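Invasion protein InvA (Salmonella enterica, PDB 2X49) takes part in invasion of intestinal epithelial cells as a type III secretion export apparatus protein, this chain being its C-terminal domain. Local coordinates at residues Gln34-Ile37 with Val41-Pro44; Glu244-Ile249 with Val296-Phe301; Phe301-Ile306 with Asp312-Ser317. One frame throughout, in Å; residues are numbered along the deposited sequence.

Interaction 1: Gln34-Ile37 with Val41-Pro44; sequences QFFI and VRLP
Phe36 and Arg42 form the polar-aromatic part of this contact. The guanidinium of Arg42 lies flat over the Phe36 ring, the two planes only 6° apart, and Arg42 CZ stands 3.7 Å from the Phe36 ring centroid. That line is 13° off the ring normal, so the arrangement is both a stack and a cation-pi interaction over the face. The turn about CB-CG of the arginine (chi2 -88°) folds its chain back onto the helix, and its CD adds a CH-pi contact to the same face at 4.1 Å from the Phe36 centroid. Arg192 makes a second cation-pi interaction with Phe36 and also bonds its backbone carbonyl.

The apolar part is built on Phe35. Leu43 CD2 lies over a face of the Phe35 ring, 3.9 Å from its centroid, in a CH-pi contact, while Leu43 CD1 reaches Phe35 CB at 3.6 Å. Val41 runs alongside the ring, its CG2 4.0 Å from Phe35 CE2. Leu137 of helix 125-139 touches both Phe35 and Leu43.

Backbone contacts centre on the carbonyl of Val41. Phe36 CA approaches Val41 O at 3.4 Å as a CA-H...O contact, and this oxygen also lies in plane at the edges of both phenylalanine rings.

Joining the end of helix 27-39 to the loop leading into strand 46-50, the contact combines a cation-pi stack at Phe36 with apolar and CH-pi packing at Phe35. Val41 O is buried without a conventional donor in the model, so weakly polar C-H groups would offer it only partial compensation.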
ATOM      1  N   GLN A  34       0.381  -6.422  14.223  1.00 14.89           N
ATOM      2  CA  GLN A  34      -0.673  -6.175  13.205  1.00 15.33           C
ATOM      3  C   GLN A  34      -0.107  -6.271  11.787  1.00 13.15           C
ATOM      4  O   GLN A  34      -0.776  -6.765  10.875  1.00 14.19           O
ATOM      5  CB  GLN A  34      -1.418  -4.865  13.395  1.00 15.23           C
ATOM      6  CG  GLN A  34      -2.717  -4.872  12.576  1.00 16.31           C
ATOM      7  CD  GLN A  34      -3.713  -5.969  13.026  1.00 19.30           C
ATOM      8  OE1 GLN A  34      -3.903  -6.206  14.218  1.00 20.18           O
ATOM      9  NE2 GLN A  34      -4.377  -6.611  12.062  1.00 21.36           N
ATOM     10  N   PHE A  35       1.140  -5.836  11.610  1.00 13.73           N
ATOM     11  CA  PHE A  35       1.734  -5.833  10.290  1.00 14.23           C
ATOM     12  C   PHE A  35       1.883  -7.273   9.860  1.00 15.28           C
ATOM     13  O   PHE A  35       1.632  -7.625   8.723  1.00 15.21           O
ATOM     14  CB  PHE A  35       3.076  -5.086  10.220  1.00 15.18           C
ATOM     15  CG  PHE A  35       3.568  -4.790   8.827  1.00 14.76           C
ATOM     16  CD1 PHE A  35       3.236  -3.629   8.177  1.00 16.79           C
ATOM     17  CD2 PHE A  35       4.358  -5.693   8.147  1.00 14.56           C
ATOM     18  CE1 PHE A  35       3.697  -3.345   6.897  1.00 16.13           C
ATOM     19  CE2 PHE A  35       4.796  -5.370   6.864  1.00 14.69           C
ATOM     20  CZ  PHE A  35       4.463  -4.227   6.278  1.00 15.08           C
ATOM     21  N   PHE A  36       2.291  -8.095  10.800  1.00 15.15           N
ATOM     22  CA  PHE A  36       2.465  -9.569  10.557  1.00 16.28           C
ATOM     23  C   PHE A  36       1.140 -10.206  10.133  1.00 16.47           C
ATOM     24  O   PHE A  36       1.045 -11.001   9.175  1.00 16.49           O
ATOM     25  CB  PHE A  36       3.075 -10.261  11.740  1.00 17.58           C
ATOM     26  CG  PHE A  36       3.289 -11.713  11.526  1.00 17.14           C
ATOM     27  CD1 PHE A  36       4.038 -12.135  10.469  1.00 19.98           C
ATOM     28  CD2 PHE A  36       2.753 -12.630  12.383  1.00 19.74           C
ATOM     29  CE1 PHE A  36       4.250 -13.466  10.253  1.00 22.98           C
ATOM     30  CE2 PHE A  36       2.934 -13.971  12.168  1.00 21.06           C
ATOM     31  CZ  PHE A  36       3.684 -14.367  11.089  1.00 20.13           C
ATOM     32  N   ILE A  37       0.104  -9.814  10.823  1.00 14.36           N
ATOM     33  CA  ILE A  37      -1.254 -10.332  10.513  1.00 14.44           C
ATOM     34  C   ILE A  37      -1.659  -9.936   9.122  1.00 14.03           C
ATOM     35  O   ILE A  37      -2.135 -10.732   8.312  1.00 14.11           O
ATOM     36  CB  ILE A  37      -2.283  -9.878  11.544  1.00 14.26           C
ATOM     37  CG1 ILE A  37      -2.028 -10.648  12.839  1.00 16.06           C
ATOM     38  CG2 ILE A  37      -3.695 -10.266  11.115  1.00 15.27           C
ATOM     39  CD1 ILE A  37      -2.705 -10.101  14.101  1.00 19.26           C
ATOM     40  N   VAL A  41       4.500 -10.911   6.932  1.00 18.89           N
ATOM     41  CA  VAL A  41       5.951 -10.796   7.207  1.00 18.92           C
ATOM     42  C   VAL A  41       6.213  -9.972   8.449  1.00 18.11           C
ATOM     43  O   VAL A  41       5.395  -9.189   8.927  1.00 20.25           O
ATOM     44  CB  VAL A  41       6.751 -10.286   5.997  1.00 19.17           C
ATOM     45  CG1 VAL A  41       6.518 -11.221   4.749  1.00 20.47           C
ATOM     46  CG2 VAL A  41       6.344  -8.870   5.690  1.00 22.51           C
ATOM     47  N   ARG A  42       7.403 -10.166   8.966  1.00 17.94           N
ATOM     48  CA  ARG A  42       7.790  -9.579  10.248  1.00 18.47           C
ATOM     49  C   ARG A  42       8.566  -8.306  10.040  1.00 18.26           C
ATOM     50  O   ARG A  42       9.428  -8.218   9.164  1.00 19.49           O
ATOM     51  CB  ARG A  42       8.659 -10.529  11.020  1.00 17.84           C
ATOM     52  CG  ARG A  42       8.144 -11.913  11.205  1.00 19.66           C
ATOM     53  CD  ARG A  42       7.312 -11.949  12.425  1.00 23.75           C
ATOM     54  NE  ARG A  42       6.976 -13.317  12.840  1.00 22.11           N
ATOM     55  CZ  ARG A  42       6.139 -13.559  13.841  1.00 20.86           C
ATOM     56  NH1 ARG A  42       5.654 -12.545  14.498  1.00 19.82           N
ATOM     57  NH2 ARG A  42       5.807 -14.782  14.182  1.00 25.11           N
ATOM     58  N   LEU A  43       8.197  -7.293  10.816  1.00 16.25           N
ATOM     59  CA  LEU A  43       9.040  -6.079  10.859  1.00 15.73           C
ATOM     60  C   LEU A  43      10.221  -6.206  11.786  1.00 16.12           C
ATOM     61  O   LEU A  43      10.227  -7.033  12.674  1.00 16.55           O
ATOM     62  CB  LEU A  43       8.192  -4.857  11.294  1.00 15.78           C
ATOM     63  CG  LEU A  43       6.986  -4.444  10.440  1.00 16.21           C
ATOM     64  CD1 LEU A  43       6.093  -3.386  11.152  1.00 20.41           C
ATOM     65  CD2 LEU A  43       7.489  -3.880   9.160  1.00 16.35           C
ATOM     66  N   PRO A  44      11.239  -5.346  11.597  1.00 15.58           N
ATOM     67  CA  PRO A  44      12.274  -5.224  12.606  1.00 15.78           C
ATOM     68  C   PRO A  44      11.713  -4.653  13.887  1.00 15.45           C
ATOM     69  O   PRO A  44      10.562  -4.234  13.948  1.00 16.67           O
ATOM     70  CB  PRO A  44      13.206  -4.151  12.023  1.00 15.37           C
ATOM     71  CG  PRO A  44      12.894  -4.132  10.558  1.00 16.41           C
ATOM     72  CD  PRO A  44      11.454  -4.401  10.488  1.00 15.72           C
TER

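Interaction 2: Glu244-Ile249 with Val296-Phe301; sequences EVEDVI and VDVRRF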
ATOM      1  N   GLU A 244      -8.967   7.114 -22.767  1.00 20.32           N
ATOM      2  CA  GLU A 244      -8.028   8.007 -23.467  1.00 21.23           C
ATOM      3  C   GLU A 244      -6.617   7.819 -22.971  1.00 20.84           C
ATOM      4  O   GLU A 244      -5.679   7.598 -23.733  1.00 21.46           O
ATOM      5  CB  GLU A 244      -8.454   9.464 -23.315  1.00 22.06           C
ATOM      6  CG  GLU A 244      -9.565   9.832 -24.277  1.00 23.35           C
ATOM      7  CD  GLU A 244     -11.005   9.563 -23.770  1.00 24.71           C
ATOM      8  OE1 GLU A 244     -11.215   8.803 -22.792  1.00 26.26           O
ATOM      9  OE2 GLU A 244     -11.943  10.133 -24.368  1.00 25.41           O
ATOM     10  N   VAL A 245      -6.501   7.867 -21.664  1.00 20.39           N
ATOM     11  CA  VAL A 245      -5.207   7.782 -21.006  1.00 19.69           C
ATOM     12  C   VAL A 245      -4.667   6.367 -21.183  1.00 18.83           C
ATOM     13  O   VAL A 245      -3.471   6.136 -21.409  1.00 19.31           O
ATOM     14  CB  VAL A 245      -5.293   8.168 -19.508  1.00 20.10           C
ATOM     15  CG1 VAL A 245      -4.026   7.777 -18.775  1.00 21.45           C
ATOM     16  CG2 VAL A 245      -5.541   9.676 -19.401  1.00 20.33           C
ATOM     17  N   GLU A 246      -5.566   5.409 -21.109  1.00 17.97           N
ATOM     18  CA  GLU A 246      -5.128   4.019 -21.241  1.00 18.03           C
ATOM     19  C   GLU A 246      -4.442   3.819 -22.569  1.00 18.07           C
ATOM     20  O   GLU A 246      -3.439   3.088 -22.699  1.00 18.88           O
ATOM     21  CB  GLU A 246      -6.256   3.025 -21.076  1.00 18.05           C
ATOM     22  CG  GLU A 246      -6.643   2.860 -19.631  1.00 19.41           C
ATOM     23  CD  GLU A 246      -7.453   1.596 -19.376  1.00 21.00           C
ATOM     24  OE1 GLU A 246      -7.587   0.768 -20.311  1.00 24.78           O
ATOM     25  OE2 GLU A 246      -7.954   1.445 -18.237  1.00 22.56           O
ATOM     26  N   ASP A 247      -4.971   4.516 -23.559  1.00 18.25           N
ATOM     27  CA  ASP A 247      -4.482   4.326 -24.918  1.00 18.13           C
ATOM     28  C   ASP A 247      -3.116   4.919 -25.117  1.00 17.34           C
ATOM     29  O   ASP A 247      -2.335   4.412 -25.878  1.00 16.77           O
ATOM     30  CB  ASP A 247      -5.454   4.821 -25.982  1.00 18.56           C
ATOM     31  CG  ASP A 247      -6.329   3.708 -26.509  1.00 22.04           C
ATOM     32  OD1 ASP A 247      -7.522   3.978 -26.775  1.00 27.61           O
ATOM     33  OD2 ASP A 247      -5.825   2.565 -26.718  1.00 24.20           O
ATOM     34  N   VAL A 248      -2.834   5.987 -24.400  1.00 18.34           N
ATOM     35  CA  VAL A 248      -1.525   6.654 -24.532  1.00 18.48           C
ATOM     36  C   VAL A 248      -0.470   5.677 -24.084  1.00 18.84           C
ATOM     37  O   VAL A 248       0.625   5.556 -24.645  1.00 19.10           O
ATOM     38  CB  VAL A 248      -1.417   7.937 -23.699  1.00 18.95           C
ATOM     39  CG1 VAL A 248       0.047   8.387 -23.564  1.00 19.35           C
ATOM     40  CG2 VAL A 248      -2.268   9.014 -24.321  1.00 19.56           C
ATOM     41  N   ILE A 249      -0.841   4.967 -23.027  1.00 17.96           N
ATOM     42  CA  ILE A 249       0.088   4.048 -22.362  1.00 17.88           C
ATOM     43  C   ILE A 249       0.275   2.844 -23.262  1.00 17.46           C
ATOM     44  O   ILE A 249       1.360   2.341 -23.518  1.00 16.24           O
ATOM     45  CB  ILE A 249      -0.428   3.595 -20.985  1.00 18.34           C
ATOM     46  CG1 ILE A 249      -0.390   4.776 -20.032  1.00 19.99           C
ATOM     47  CG2 ILE A 249       0.422   2.415 -20.484  1.00 19.09           C
ATOM     48  CD1 ILE A 249       1.003   5.208 -19.671  1.00 22.29           C
ATOM     49  N   VAL A 296      -6.118  -4.686 -17.406  1.00 18.67           N
ATOM     50  CA  VAL A 296      -4.973  -5.512 -17.005  1.00 19.72           C
ATOM     51  C   VAL A 296      -3.758  -5.234 -17.886  1.00 19.03           C
ATOM     52  O   VAL A 296      -2.640  -5.307 -17.447  1.00 19.96           O
ATOM     53  CB  VAL A 296      -5.249  -7.058 -16.986  1.00 19.84           C
ATOM     54  CG1 VAL A 296      -5.557  -7.552 -18.376  1.00 23.21           C
ATOM     55  CG2 VAL A 296      -4.040  -7.749 -16.395  1.00 23.22           C
ATOM     56  N   ASP A 297      -3.985  -4.929 -19.149  1.00 19.07           N
ATOM     57  CA  ASP A 297      -2.836  -4.741 -20.069  1.00 18.34           C
ATOM     58  C   ASP A 297      -1.937  -3.554 -19.750  1.00 18.32           C
ATOM     59  O   ASP A 297      -0.766  -3.530 -20.141  1.00 20.88           O
ATOM     60  CB  ASP A 297      -3.215  -4.830 -21.559  1.00 19.45           C
ATOM     61  CG  ASP A 297      -4.103  -3.714 -22.058  1.00 21.19           C
ATOM     62  OD1 ASP A 297      -4.661  -2.950 -21.266  1.00 24.38           O
ATOM     63  OD2 ASP A 297      -4.291  -3.646 -23.302  1.00 24.75           O
ATOM     64  N   VAL A 298      -2.473  -2.584 -19.025  1.00 16.02           N
ATOM     65  CA  VAL A 298      -1.730  -1.338 -18.756  1.00 15.60           C
ATOM     66  C   VAL A 298      -1.402  -1.120 -17.253  1.00 13.71           C
ATOM     67  O   VAL A 298      -0.604  -0.229 -16.875  1.00 14.56           O
ATOM     68  CB  VAL A 298      -2.440  -0.092 -19.333  1.00 15.54           C
ATOM     69  CG1 VAL A 298      -2.437  -0.125 -20.886  1.00 14.58           C
ATOM     70  CG2 VAL A 298      -3.835   0.062 -18.736  1.00 17.44           C
ATOM     71  N   ARG A 299      -2.029  -1.925 -16.400  1.00 14.12           N
ATOM     72  CA  ARG A 299      -1.947  -1.741 -14.918  1.00 14.20           C
ATOM     73  C   ARG A 299      -0.513  -1.499 -14.399  1.00 15.52           C
ATOM     74  O   ARG A 299      -0.229  -0.469 -13.772  1.00 15.57           O
ATOM     75  CB  ARG A 299      -2.552  -2.942 -14.150  1.00 15.38           C
ATOM     76  CG  ARG A 299      -2.778  -2.699 -12.637  1.00 15.85           C
ATOM     77  CD  ARG A 299      -2.601  -3.926 -11.818  1.00 13.33           C
ATOM     78  NE  ARG A 299      -1.241  -4.447 -11.767  1.00 16.08           N
ATOM     79  CZ  ARG A 299      -0.257  -4.018 -10.989  1.00 16.45           C
ATOM     80  NH1 ARG A 299      -0.467  -3.022 -10.126  1.00 18.52           N
ATOM     81  NH2 ARG A 299       0.951  -4.577 -11.074  1.00 16.48           N
ATOM     82  N   ARG A 300       0.384  -2.427 -14.724  1.00 15.76           N
ATOM     83  CA  ARG A 300       1.723  -2.378 -14.134  1.00 15.86           C
ATOM     84  C   ARG A 300       2.510  -1.180 -14.642  1.00 15.77           C
ATOM     85  O   ARG A 300       3.392  -0.628 -13.938  1.00 17.90           O
ATOM     86  CB  ARG A 300       2.498  -3.683 -14.356  1.00 15.48           C
ATOM     87  CG  ARG A 300       2.846  -4.017 -15.772  1.00 16.95           C
ATOM     88  CD  ARG A 300       3.157  -5.507 -15.819  1.00 17.94           C
ATOM     89  NE  ARG A 300       3.577  -5.956 -17.140  1.00 18.63           N
ATOM     90  CZ  ARG A 300       2.738  -6.343 -18.101  1.00 21.99           C
ATOM     91  NH1 ARG A 300       1.436  -6.364 -17.881  1.00 20.24           N
ATOM     92  NH2 ARG A 300       3.213  -6.737 -19.290  1.00 22.77           N
ATOM     93  N   PHE A 301       2.202  -0.756 -15.865  1.00 14.80           N
ATOM     94  CA  PHE A 301       2.914   0.376 -16.497  1.00 14.34           C
ATOM     95  C   PHE A 301       2.476   1.706 -15.922  1.00 14.44           C
ATOM     96  O   PHE A 301       3.282   2.627 -15.757  1.00 15.87           O
ATOM     97  CB  PHE A 301       2.763   0.359 -18.023  1.00 14.63           C
ATOM     98  CG  PHE A 301       3.258  -0.936 -18.616  1.00 14.61           C
ATOM     99  CD1 PHE A 301       4.622  -1.206 -18.662  1.00 17.58           C
ATOM    100  CD2 PHE A 301       2.362  -1.927 -19.052  1.00 19.58           C
ATOM    101  CE1 PHE A 301       5.098  -2.430 -19.178  1.00 19.05           C
ATOM    102  CE2 PHE A 301       2.842  -3.151 -19.561  1.00 20.68           C
ATOM    103  CZ  PHE A 301       4.206  -3.386 -19.627  1.00 19.07           C
TER
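Ile249 and Val298 meet obliquely, methyl against methyl, with Ile249 CG2 3.8 Å from Val298 CG1. The isoleucine holds this branch anti to its own nitrogen, which directs CG2 at the other segment and lets it touch Phe301 CB as well, at 4.0 Å. Phe301 offers little more than that methylene, because its ring leads away from helix 243-252 and takes Arg300 CG over one face, with Asp297 O at its edge.

Val298 divides its branches between two partners. Besides meeting Ile249, its CG1 comes within 3.8 Å of Glu246 O; the other methyl, CG2, lies 4.0 Å from Glu246 CD, where the two side chains cross at about a right angle. Strands 236-240 and 291-294 are neighbours in the parallel sheet, and the two segments follow them in the chain, so the contact joins successive strand-to-helix connections at one end of that sheet.

The carboxylate of Glu246 is directed past Val298 to polar partners: Thr294 OG1 takes up OE2, while Ser295 OG and Arg250 serve OE1. Glu246 OE1 and Asp297 OD1 are 4.8 Å apart, a proximity of like charges that Arg250 would moderate, since it forms salt bridges with both acids. Leu272 of helix 266-280 and Leu262 of strand 260-262 pack against Ile249, and Leu262 touches Phe301 too.

Interaction 3: Phe301-Ile306 with Asp312-Ser317; sequences FIKKMI and DLEVLS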
ATOM      1  N   PHE A 301       2.202  -0.756 -15.865  1.00 14.80           N
ATOM      2  CA  PHE A 301       2.914   0.376 -16.497  1.00 14.34           C
ATOM      3  C   PHE A 301       2.476   1.706 -15.922  1.00 14.44           C
ATOM      4  O   PHE A 301       3.282   2.627 -15.757  1.00 15.87           O
ATOM      5  CB  PHE A 301       2.763   0.359 -18.023  1.00 14.63           C
ATOM      6  CG  PHE A 301       3.258  -0.936 -18.616  1.00 14.61           C
ATOM      7  CD1 PHE A 301       4.622  -1.206 -18.662  1.00 17.58           C
ATOM      8  CD2 PHE A 301       2.362  -1.927 -19.052  1.00 19.58           C
ATOM      9  CE1 PHE A 301       5.098  -2.430 -19.178  1.00 19.05           C
ATOM     10  CE2 PHE A 301       2.842  -3.151 -19.561  1.00 20.68           C
ATOM     11  CZ  PHE A 301       4.206  -3.386 -19.627  1.00 19.07           C
ATOM     12  N   ILE A 302       1.178   1.800 -15.687  1.00 16.39           N
ATOM     13  CA  ILE A 302       0.619   2.984 -15.035  1.00 15.92           C
ATOM     14  C   ILE A 302       1.205   3.127 -13.628  1.00 16.11           C
ATOM     15  O   ILE A 302       1.608   4.219 -13.240  1.00 16.35           O
ATOM     16  CB  ILE A 302      -0.905   2.994 -15.030  1.00 16.12           C
ATOM     17  CG1 ILE A 302      -1.399   3.142 -16.459  1.00 19.98           C
ATOM     18  CG2 ILE A 302      -1.446   4.155 -14.160  1.00 16.12           C
ATOM     19  CD1 ILE A 302      -2.894   2.808 -16.645  1.00 18.97           C
ATOM     20  N   LYS A 303       1.281   2.018 -12.908  1.00 15.81           N
ATOM     21  CA  LYS A 303       1.876   2.003 -11.541  1.00 16.23           C
ATOM     22  C   LYS A 303       3.314   2.537 -11.592  1.00 16.47           C
ATOM     23  O   LYS A 303       3.658   3.494 -10.899  1.00 16.65           O
ATOM     24  CB  LYS A 303       1.781   0.652 -10.821  1.00 16.78           C
ATOM     25  CG  LYS A 303       2.660   0.544  -9.564  1.00 17.48           C
ATOM     26  CD  LYS A 303       2.104   1.339  -8.368  1.00 18.31           C
ATOM     27  CE  LYS A 303       3.031   1.268  -7.157  1.00 19.65           C
ATOM     28  NZ  LYS A 303       2.672   2.173  -6.058  1.00 22.14           N
ATOM     29  N   LYS A 304       4.103   2.030 -12.525  1.00 16.71           N
ATOM     30  CA  LYS A 304       5.511   2.470 -12.646  1.00 17.05           C
ATOM     31  C   LYS A 304       5.621   3.935 -12.997  1.00 16.48           C
ATOM     32  O   LYS A 304       6.495   4.662 -12.502  1.00 17.40           O
ATOM     33  CB  LYS A 304       6.299   1.617 -13.658  1.00 18.66           C
ATOM     34  CG  LYS A 304       7.826   1.852 -13.667  1.00 22.97           C
ATOM     35  CD  LYS A 304       8.569   0.741 -14.412  1.00 27.44           C
ATOM     36  CE  LYS A 304      10.040   0.637 -13.983  1.00 30.42           C
ATOM     37  NZ  LYS A 304      10.978   1.171 -15.024  1.00 31.10           N
ATOM     38  N   MET A 305       4.692   4.390 -13.824  1.00 16.67           N
ATOM     39  CA  MET A 305       4.717   5.763 -14.268  1.00 17.69           C
ATOM     40  C   MET A 305       4.409   6.770 -13.145  1.00 17.23           C
ATOM     41  O   MET A 305       5.095   7.788 -12.998  1.00 18.05           O
ATOM     42  CB  MET A 305       3.784   5.935 -15.478  1.00 18.61           C
ATOM     43  CG  MET A 305       3.295   7.295 -15.634  1.00 24.31           C
ATOM     44  SD  MET A 305       3.102   7.564 -17.395  1.00 31.14           S
ATOM     45  CE  MET A 305       4.791   7.252 -17.877  1.00 30.37           C
ATOM     46  N   ILE A 306       3.437   6.444 -12.318  1.00 17.69           N
ATOM     47  CA  ILE A 306       2.907   7.435 -11.340  1.00 17.63           C
ATOM     48  C   ILE A 306       3.540   7.376  -9.974  1.00 18.16           C
ATOM     49  O   ILE A 306       3.359   8.289  -9.163  1.00 18.67           O
ATOM     50  CB  ILE A 306       1.368   7.316 -11.130  1.00 18.22           C
ATOM     51  CG1 ILE A 306       1.024   6.045 -10.367  1.00 18.52           C
ATOM     52  CG2 ILE A 306       0.632   7.493 -12.442  1.00 19.96           C
ATOM     53  CD1 ILE A 306      -0.450   5.957  -9.908  1.00 20.39           C
ATOM     54  N   ASP A 312       1.703   6.469  -2.964  1.00 19.73           N
ATOM     55  CA  ASP A 312       0.717   5.830  -2.099  1.00 19.51           C
ATOM     56  C   ASP A 312      -0.554   5.500  -2.818  1.00 18.16           C
ATOM     57  O   ASP A 312      -1.497   5.002  -2.208  1.00 18.37           O
ATOM     58  CB  ASP A 312       0.420   6.748  -0.900  1.00 20.61           C
ATOM     59  CG  ASP A 312       1.655   6.970  -0.033  1.00 26.04           C
ATOM     60  OD1 ASP A 312       2.534   6.075   0.035  1.00 34.74           O
ATOM     61  OD2 ASP A 312       1.758   8.043   0.568  1.00 34.09           O
ATOM     62  N   LEU A 313      -0.540   5.710  -4.123  1.00 16.94           N
ATOM     63  CA  LEU A 313      -1.750   5.399  -4.950  1.00 17.45           C
ATOM     64  C   LEU A 313      -1.599   4.069  -5.670  1.00 17.15           C
ATOM     65  O   LEU A 313      -0.921   3.981  -6.688  1.00 17.90           O
ATOM     66  CB  LEU A 313      -2.034   6.533  -5.960  1.00 17.69           C
ATOM     67  CG  LEU A 313      -3.280   6.432  -6.825  1.00 20.28           C
ATOM     68  CD1 LEU A 313      -4.540   6.176  -5.986  1.00 18.19           C
ATOM     69  CD2 LEU A 313      -3.414   7.739  -7.610  1.00 23.92           C
ATOM     70  N   GLU A 314      -2.232   3.044  -5.139  1.00 16.64           N
ATOM     71  CA  GLU A 314      -2.126   1.709  -5.792  1.00 17.36           C
ATOM     72  C   GLU A 314      -3.077   1.646  -7.002  1.00 17.37           C
ATOM     73  O   GLU A 314      -4.032   2.420  -7.179  1.00 17.27           O
ATOM     74  CB  GLU A 314      -2.323   0.566  -4.850  1.00 18.44           C
ATOM     75  CG  GLU A 314      -1.428   0.588  -3.609  1.00 18.36           C
ATOM     76  CD  GLU A 314       0.075   0.757  -3.827  1.00 20.54           C
ATOM     77  OE1 GLU A 314       0.593   0.410  -4.920  1.00 21.24           O
ATOM     78  OE2 GLU A 314       0.764   1.225  -2.875  1.00 21.64           O
ATOM     79  N   VAL A 315      -2.664   0.748  -7.891  1.00 17.49           N
ATOM     80  CA  VAL A 315      -3.324   0.561  -9.192  1.00 16.96           C
ATOM     81  C   VAL A 315      -3.746  -0.899  -9.308  1.00 16.56           C
ATOM     82  O   VAL A 315      -2.930  -1.783  -9.260  1.00 17.35           O
ATOM     83  CB  VAL A 315      -2.402   0.966 -10.379  1.00 16.61           C
ATOM     84  CG1 VAL A 315      -3.205   0.918 -11.671  1.00 17.35           C
ATOM     85  CG2 VAL A 315      -1.707   2.382 -10.167  1.00 18.12           C
ATOM     86  N   LEU A 316      -5.057  -1.089  -9.430  1.00 15.61           N
ATOM     87  CA  LEU A 316      -5.684  -2.435  -9.613  1.00 16.47           C
ATOM     88  C   LEU A 316      -6.275  -2.583 -10.994  1.00 16.99           C
ATOM     89  O   LEU A 316      -6.751  -1.628 -11.592  1.00 16.98           O
ATOM     90  CB  LEU A 316      -6.782  -2.695  -8.565  1.00 17.14           C
ATOM     91  CG  LEU A 316      -6.422  -2.593  -7.063  1.00 16.68           C
ATOM     92  CD1 LEU A 316      -7.534  -3.115  -6.139  1.00 18.46           C
ATOM     93  CD2 LEU A 316      -5.121  -3.276  -6.729  1.00 17.77           C
ATOM     94  N   SER A 317      -6.260  -3.827 -11.478  1.00 17.09           N
ATOM     95  CA  SER A 317      -6.930  -4.120 -12.722  1.00 16.59           C
ATOM     96  C   SER A 317      -8.407  -4.461 -12.489  1.00 16.04           C
ATOM     97  O   SER A 317      -8.820  -4.848 -11.406  1.00 16.13           O
ATOM     98  CB  SER A 317      -6.225  -5.229 -13.454  1.00 16.02           C
ATOM     99  OG  SER A 317      -6.451  -6.448 -12.775  1.00 18.02           O
TER
HETATM  100  O   HOH W   1       1.684   4.537  -7.075  1.00 14.96           O
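The carboxylate of Glu314 is met from above its plane by Lys303, whose NZ donates to OE1 over 3.0 Å from a position 36° out of that plane. The bond belongs to a salt bridge, and Lys303 CE follows close behind at 3.4 Å from the same Glu314 OE1. OE2 has a different partner, Arg188, so two cations share this buried acid and would be expected to keep it ionised. Although the CB of Glu314 points away from the helix, a kinked CB-CG torsion (chi2 -52°) carries the carboxylate back to the lysine.

Water 1 gives Lys303 NZ a second partner. It accepts from NZ at 2.8 Å and donates to Leu313 O at 2.7 Å, bridging the ammonium to a backbone carbonyl.

Helix 299-306 connects strands 291-294 and 314-317 in a beta-alpha-beta unit, and here it lies antiparallel to the second strand, with short-segment axes 8.3 Å apart at 169°. Val315, on the strand, turns its side chain to the helix: its CG2 sits 3.9 Å from Lys303 CB and meets Ile306 CD1 tip to tip at 3.8 Å. Ile302 makes a looser contact with the same methyl. Ile306 CD1 also lies 4.2 Å from Leu313 CD2, extending the apolar seam toward the loop before the strand, while Leu292 of strand 291-294 touches both Ile302 and Ile306.

The three contacts follow one another along the chain in the order 1, 2, 3. Interactions 2 and 3 share Phe301 and helix 299-306, and their centres are about 10 Å apart. They also touch directly, since Arg299 NH1 of interaction 2 lies 2.9 Å from Val315 O of interaction 3, a probable hydrogen bond. Helix 299-306 and the turn just before it thus lie between helix 243-252 and edge strand 314-317 of the four-stranded parallel sheet. Interaction 1 lies across the chain's centre, about 33 Å from interaction 2 and 24 Å from interaction 3 between centres. The contacts thus occupy two separate sheet-bearing regions of this C-terminal domain, interaction 1 at the loop into strand 46-50 of the mixed sheet.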